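Long-range contact in putative peptidase (Parabacteroides merdae, PDB 4L8K), which is a putative peptidase of family S41 that probably hydrolyses peptide bonds as a serine protease: residues K29-Y40 and I56-D66. Numbering follows the deposited sequence.
Sequences KDVDWDDVYDRY and ILGKMLAEVKD
Three donor groups of two residues converge on one carboxylate, that of E63. R39 grips E63 end-on in a salt bridge, R39 NH2 to E63 OE1 at 3.0 Å and R39 NH1 to E63 OE2 at 3.2 Å. The oxygens lie near the guanidinium plane, but the two planes stand 61° apart, so the arginine comes from above the carboxylate. Y40 OH donates to the anti lone pair of E63 OE2 (2.7 Å). A bend at chi2 of E63 (-82°) swings the carboxylate toward both partners. Next to this polar group, selenomethionine M60 places CB over one face of the Y40 ring, 3.8 Å from the centroid, a CH-pi contact, and M60 SE makes oblique Met-aromatic contacts with the rings of Y40 and W33. V36 CG1 packs on M60 CG at 3.6 Å, while W33, stacked on W16 of helix 8-22, brings its ring edge to M60 O. Farther along, K29 NZ donates a hydrogen bond to V64 O at 2.8 Å, almost in line with the carbonyl bond, and a water joins D30 OD1 to E63 O. Helical segments 33-40 and 56-61 run nearly antiparallel (160°), within the tricorn C1-like region. With OE2 taking two donors and OE1 a third, E63 is probably held as an anion and its rotation fixed.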
loop_
_atom_site.group_PDB
_atom_site.type_symbol
_atom_site.label_atom_id
_atom_site.label_comp_id
_atom_site.label_asym_id
_atom_site.label_seq_id
_atom_site.Cartn_x
_atom_site.Cartn_y
_atom_site.Cartn_z
ATOM N N LYS A 29 4.404 5.389 18.426
ATOM C CA LYS A 29 5.863 5.539 18.368
ATOM C C LYS A 29 6.505 5.520 19.764
ATOM O O LYS A 29 5.959 6.100 20.700
ATOM C CB LYS A 29 6.248 6.842 17.628
ATOM C CG LYS A 29 5.599 7.018 16.241
ATOM C CD LYS A 29 5.878 5.834 15.295
ATOM C CE LYS A 29 5.205 5.961 13.961
ATOM N NZ LYS A 29 5.840 5.074 12.953
ATOM N N ASP A 30 7.674 4.869 19.886
ATOM C CA ASP A 30 8.424 4.748 21.130
ATOM C C ASP A 30 9.021 6.077 21.602
ATOM O O ASP A 30 9.377 6.173 22.773
ATOM C CB ASP A 30 9.544 3.678 21.045
ATOM C CG ASP A 30 10.347 3.581 19.757
ATOM O OD1 ASP A 30 10.989 4.592 19.377
ATOM O OD2 ASP A 30 10.441 2.463 19.203
ATOM N N VAL A 31 9.163 7.079 20.718
ATOM C CA VAL A 31 9.714 8.381 21.109
ATOM C C VAL A 31 8.608 9.338 21.555
ATOM O O VAL A 31 7.440 9.172 21.187
ATOM C CB VAL A 31 10.610 9.067 20.030
ATOM C CG1 VAL A 31 11.910 8.303 19.804
ATOM C CG2 VAL A 31 9.865 9.306 18.717
ATOM N N ASP A 32 9.015 10.348 22.341
ATOM C CA ASP A 32 8.231 11.484 22.805
ATOM C C ASP A 32 8.732 12.683 21.996
ATOM O O ASP A 32 9.938 12.970 22.009
ATOM C CB ASP A 32 8.399 11.680 24.329
ATOM C CG ASP A 32 7.591 12.799 24.998
ATOM O OD1 ASP A 32 7.128 13.723 24.285
ATOM O OD2 ASP A 32 7.478 12.786 26.247
ATOM N N TRP A 33 7.819 13.360 21.274
ATOM C CA TRP A 33 8.148 14.477 20.393
ATOM C C TRP A 33 8.681 15.703 21.155
ATOM O O TRP A 33 9.435 16.482 20.571
ATOM C CB TRP A 33 6.957 14.846 19.495
ATOM C CG TRP A 33 7.347 15.597 18.251
ATOM C CD1 TRP A 33 6.871 16.811 17.848
ATOM C CD2 TRP A 33 8.270 15.168 17.232
ATOM N NE1 TRP A 33 7.440 17.174 16.649
ATOM C CE2 TRP A 33 8.308 16.185 16.247
ATOM C CE3 TRP A 33 9.042 14.003 17.034
ATOM C CZ2 TRP A 33 9.135 16.103 15.115
ATOM C CZ3 TRP A 33 9.825 13.900 15.892
ATOM C CH2 TRP A 33 9.871 14.943 14.950
ATOM N N ASP A 34 8.359 15.840 22.456
ATOM C CA ASP A 34 8.883 16.919 23.302
ATOM C C ASP A 34 10.357 16.679 23.641
ATOM O O ASP A 34 11.123 17.641 23.693
ATOM C CB ASP A 34 8.058 17.058 24.597
ATOM C CG ASP A 34 6.721 17.770 24.453
ATOM O OD1 ASP A 34 6.570 18.573 23.502
ATOM O OD2 ASP A 34 5.843 17.567 25.325
ATOM N N ASP A 35 10.756 15.402 23.864
ATOM C CA ASP A 35 12.150 15.025 24.151
ATOM C C ASP A 35 12.988 15.127 22.878
ATOM O O ASP A 35 14.191 15.379 22.963
ATOM C CB ASP A 35 12.274 13.604 24.748
ATOM C CG ASP A 35 11.433 13.307 25.989
ATOM O OD1 ASP A 35 11.069 14.270 26.717
ATOM O OD2 ASP A 35 11.167 12.106 26.253
ATOM N N VAL A 36 12.343 14.921 21.700
ATOM C CA VAL A 36 12.955 15.066 20.375
ATOM C C VAL A 36 13.273 16.566 20.196
ATOM O O VAL A 36 14.365 16.916 19.719
ATOM C CB VAL A 36 12.057 14.478 19.232
ATOM C CG1 VAL A 36 12.480 14.993 17.860
ATOM C CG2 VAL A 36 12.073 12.948 19.247
ATOM N N TYR A 37 12.343 17.451 20.642
ATOM C CA TYR A 37 12.595 18.891 20.579
ATOM C C TYR A 37 13.824 19.255 21.437
ATOM O O TYR A 37 14.706 19.943 20.943
ATOM C CB TYR A 37 11.378 19.734 21.022
ATOM C CG TYR A 37 11.668 21.218 20.968
ATOM C CD1 TYR A 37 11.485 21.940 19.793
ATOM C CD2 TYR A 37 12.223 21.881 22.064
ATOM C CE1 TYR A 37 11.817 23.294 19.714
ATOM C CE2 TYR A 37 12.576 23.232 21.994
ATOM C CZ TYR A 37 12.352 23.938 20.823
ATOM O OH TYR A 37 12.677 25.273 20.773
ATOM N N ASP A 38 13.859 18.811 22.707
ATOM C CA ASP A 38 14.940 19.124 23.657
ATOM C C ASP A 38 16.303 18.684 23.138
ATOM O O ASP A 38 17.263 19.444 23.250
ATOM C CB ASP A 38 14.675 18.498 25.037
ATOM C CG ASP A 38 13.424 19.009 25.721
ATOM O OD1 ASP A 38 13.007 20.150 25.422
ATOM O OD2 ASP A 38 12.864 18.268 26.559
ATOM N N ARG A 39 16.378 17.480 22.540
ATOM C CA ARG A 39 17.634 16.945 22.010
ATOM C C ARG A 39 18.120 17.725 20.776
ATOM O O ARG A 39 19.263 18.178 20.747
ATOM C CB ARG A 39 17.487 15.461 21.673
ATOM C CG ARG A 39 17.561 14.586 22.917
ATOM C CD ARG A 39 17.626 13.107 22.605
ATOM N NE ARG A 39 16.352 12.591 22.099
ATOM C CZ ARG A 39 16.189 12.010 20.915
ATOM N NH1 ARG A 39 17.220 11.851 20.093
ATOM N NH2 ARG A 39 14.999 11.568 20.550
ATOM N N TYR A 40 17.242 17.897 19.773
ATOM C CA TYR A 40 17.593 18.568 18.518
ATOM C C TYR A 40 17.770 20.078 18.682
ATOM O O TYR A 40 18.493 20.689 17.892
ATOM C CB TYR A 40 16.579 18.225 17.416
ATOM C CG TYR A 40 16.798 16.816 16.905
ATOM C CD1 TYR A 40 16.277 15.710 17.587
ATOM C CD2 TYR A 40 17.590 16.577 15.786
ATOM C CE1 TYR A 40 16.511 14.406 17.143
ATOM C CE2 TYR A 40 17.852 15.279 15.355
ATOM C CZ TYR A 40 17.290 14.200 16.022
ATOM O OH TYR A 40 17.516 12.925 15.578
ATOM N N ILE A 56 20.560 16.761 9.853
ATOM C CA ILE A 56 20.050 16.754 11.221
ATOM C C ILE A 56 18.499 16.723 11.235
ATOM O O ILE A 56 17.917 15.969 12.029
ATOM C CB ILE A 56 20.665 17.931 12.032
ATOM C CG1 ILE A 56 22.127 17.607 12.475
ATOM C CG2 ILE A 56 19.807 18.388 13.207
ATOM C CD1 ILE A 56 22.343 16.348 13.360
ATOM N N LEU A 57 17.845 17.507 10.360
ATOM C CA LEU A 57 16.391 17.525 10.313
ATOM C C LEU A 57 15.828 16.210 9.774
ATOM O O LEU A 57 14.777 15.749 10.242
ATOM C CB LEU A 57 15.873 18.743 9.525
ATOM C CG LEU A 57 16.089 20.143 10.165
ATOM C CD1 LEU A 57 15.260 21.218 9.423
ATOM C CD2 LEU A 57 15.784 20.139 11.670
ATOM N N GLY A 58 16.574 15.575 8.877
ATOM C CA GLY A 58 16.210 14.269 8.338
ATOM C C GLY A 58 16.270 13.206 9.421
ATOM O O GLY A 58 15.373 12.362 9.513
ATOM N N LYS A 59 17.315 13.275 10.279
ATOM C CA LYS A 59 17.500 12.369 11.423
ATOM C C LYS A 59 16.389 12.559 12.441
ATOM O O LYS A 59 15.922 11.579 13.035
ATOM C CB LYS A 59 18.859 12.591 12.093
ATOM C CG LYS A 59 19.966 11.787 11.462
ATOM C CD LYS A 59 21.353 12.375 11.754
ATOM C CE LYS A 59 22.425 11.728 10.887
ATOM N NZ LYS A 59 22.673 10.293 11.245
HETATM N N MSE A 60 15.946 13.821 12.615
HETATM C CA MSE A 60 14.833 14.185 13.501
HETATM C C MSE A 60 13.547 13.537 13.025
HETATM O O MSE A 60 12.819 12.991 13.849
HETATM C CB MSE A 60 14.656 15.696 13.586
HETATM C CG MSE A 60 13.758 16.102 14.730
HETATM SE SE MSE A 60 13.480 18.011 14.905
HETATM C CE MSE A 60 12.233 18.270 13.482
ATOM N N LEU A 61 13.273 13.568 11.694
ATOM C CA LEU A 61 12.066 12.924 11.164
ATOM C C LEU A 61 12.173 11.410 11.285
ATOM O O LEU A 61 11.184 10.769 11.608
ATOM C CB LEU A 61 11.759 13.325 9.712
ATOM C CG LEU A 61 11.526 14.820 9.433
ATOM C CD1 LEU A 61 11.153 15.014 7.980
ATOM C CD2 LEU A 61 10.411 15.415 10.318
ATOM N N ALA A 62 13.385 10.853 11.130
ATOM C CA ALA A 62 13.596 9.405 11.237
ATOM C C ALA A 62 13.356 8.885 12.681
ATOM O O ALA A 62 13.236 7.683 12.880
ATOM C CB ALA A 62 14.980 9.031 10.745
ATOM N N GLU A 63 13.219 9.787 13.663
ATOM C CA GLU A 63 12.899 9.417 15.055
ATOM C C GLU A 63 11.539 8.706 15.154
ATOM O O GLU A 63 11.363 7.864 16.030
ATOM C CB GLU A 63 12.912 10.643 15.984
ATOM C CG GLU A 63 14.293 11.274 16.162
ATOM C CD GLU A 63 15.227 10.633 17.174
ATOM O OE1 GLU A 63 14.743 9.924 18.090
ATOM O OE2 GLU A 63 16.447 10.904 17.087
ATOM N N VAL A 64 10.590 9.027 14.253
ATOM C CA VAL A 64 9.273 8.383 14.246
ATOM C C VAL A 64 9.295 7.090 13.400
ATOM O O VAL A 64 8.260 6.459 13.285
ATOM C CB VAL A 64 8.077 9.306 13.857
ATOM C CG1 VAL A 64 7.930 10.459 14.845
ATOM C CG2 VAL A 64 8.164 9.806 12.412
ATOM N N LYS A 65 10.456 6.693 12.819
ATOM C CA LYS A 65 10.630 5.437 12.062
ATOM C C LYS A 65 9.458 5.165 11.118
ATOM O O LYS A 65 8.798 4.121 11.206
ATOM C CB LYS A 65 10.809 4.261 13.046
ATOM C CG LYS A 65 12.047 4.417 13.922
ATOM C CD LYS A 65 12.081 3.331 14.973
ATOM C CE LYS A 65 13.219 3.478 15.956
ATOM N NZ LYS A 65 14.552 3.376 15.301
ATOM N N ASP A 66 9.202 6.133 10.214
ATOM C CA ASP A 66 8.068 6.105 9.312
ATOM C C ASP A 66 8.515 6.167 7.836
ATOM O O ASP A 66 9.065 7.184 7.382
ATOM C CB ASP A 66 7.142 7.283 9.671
ATOM C CG ASP A 66 5.883 7.382 8.852
ATOM O OD1 ASP A 66 5.661 6.500 7.993
ATOM O OD2 ASP A 66 5.116 8.331 9.070
HETATM O O HOH W 1 9.720 5.811 17.196
#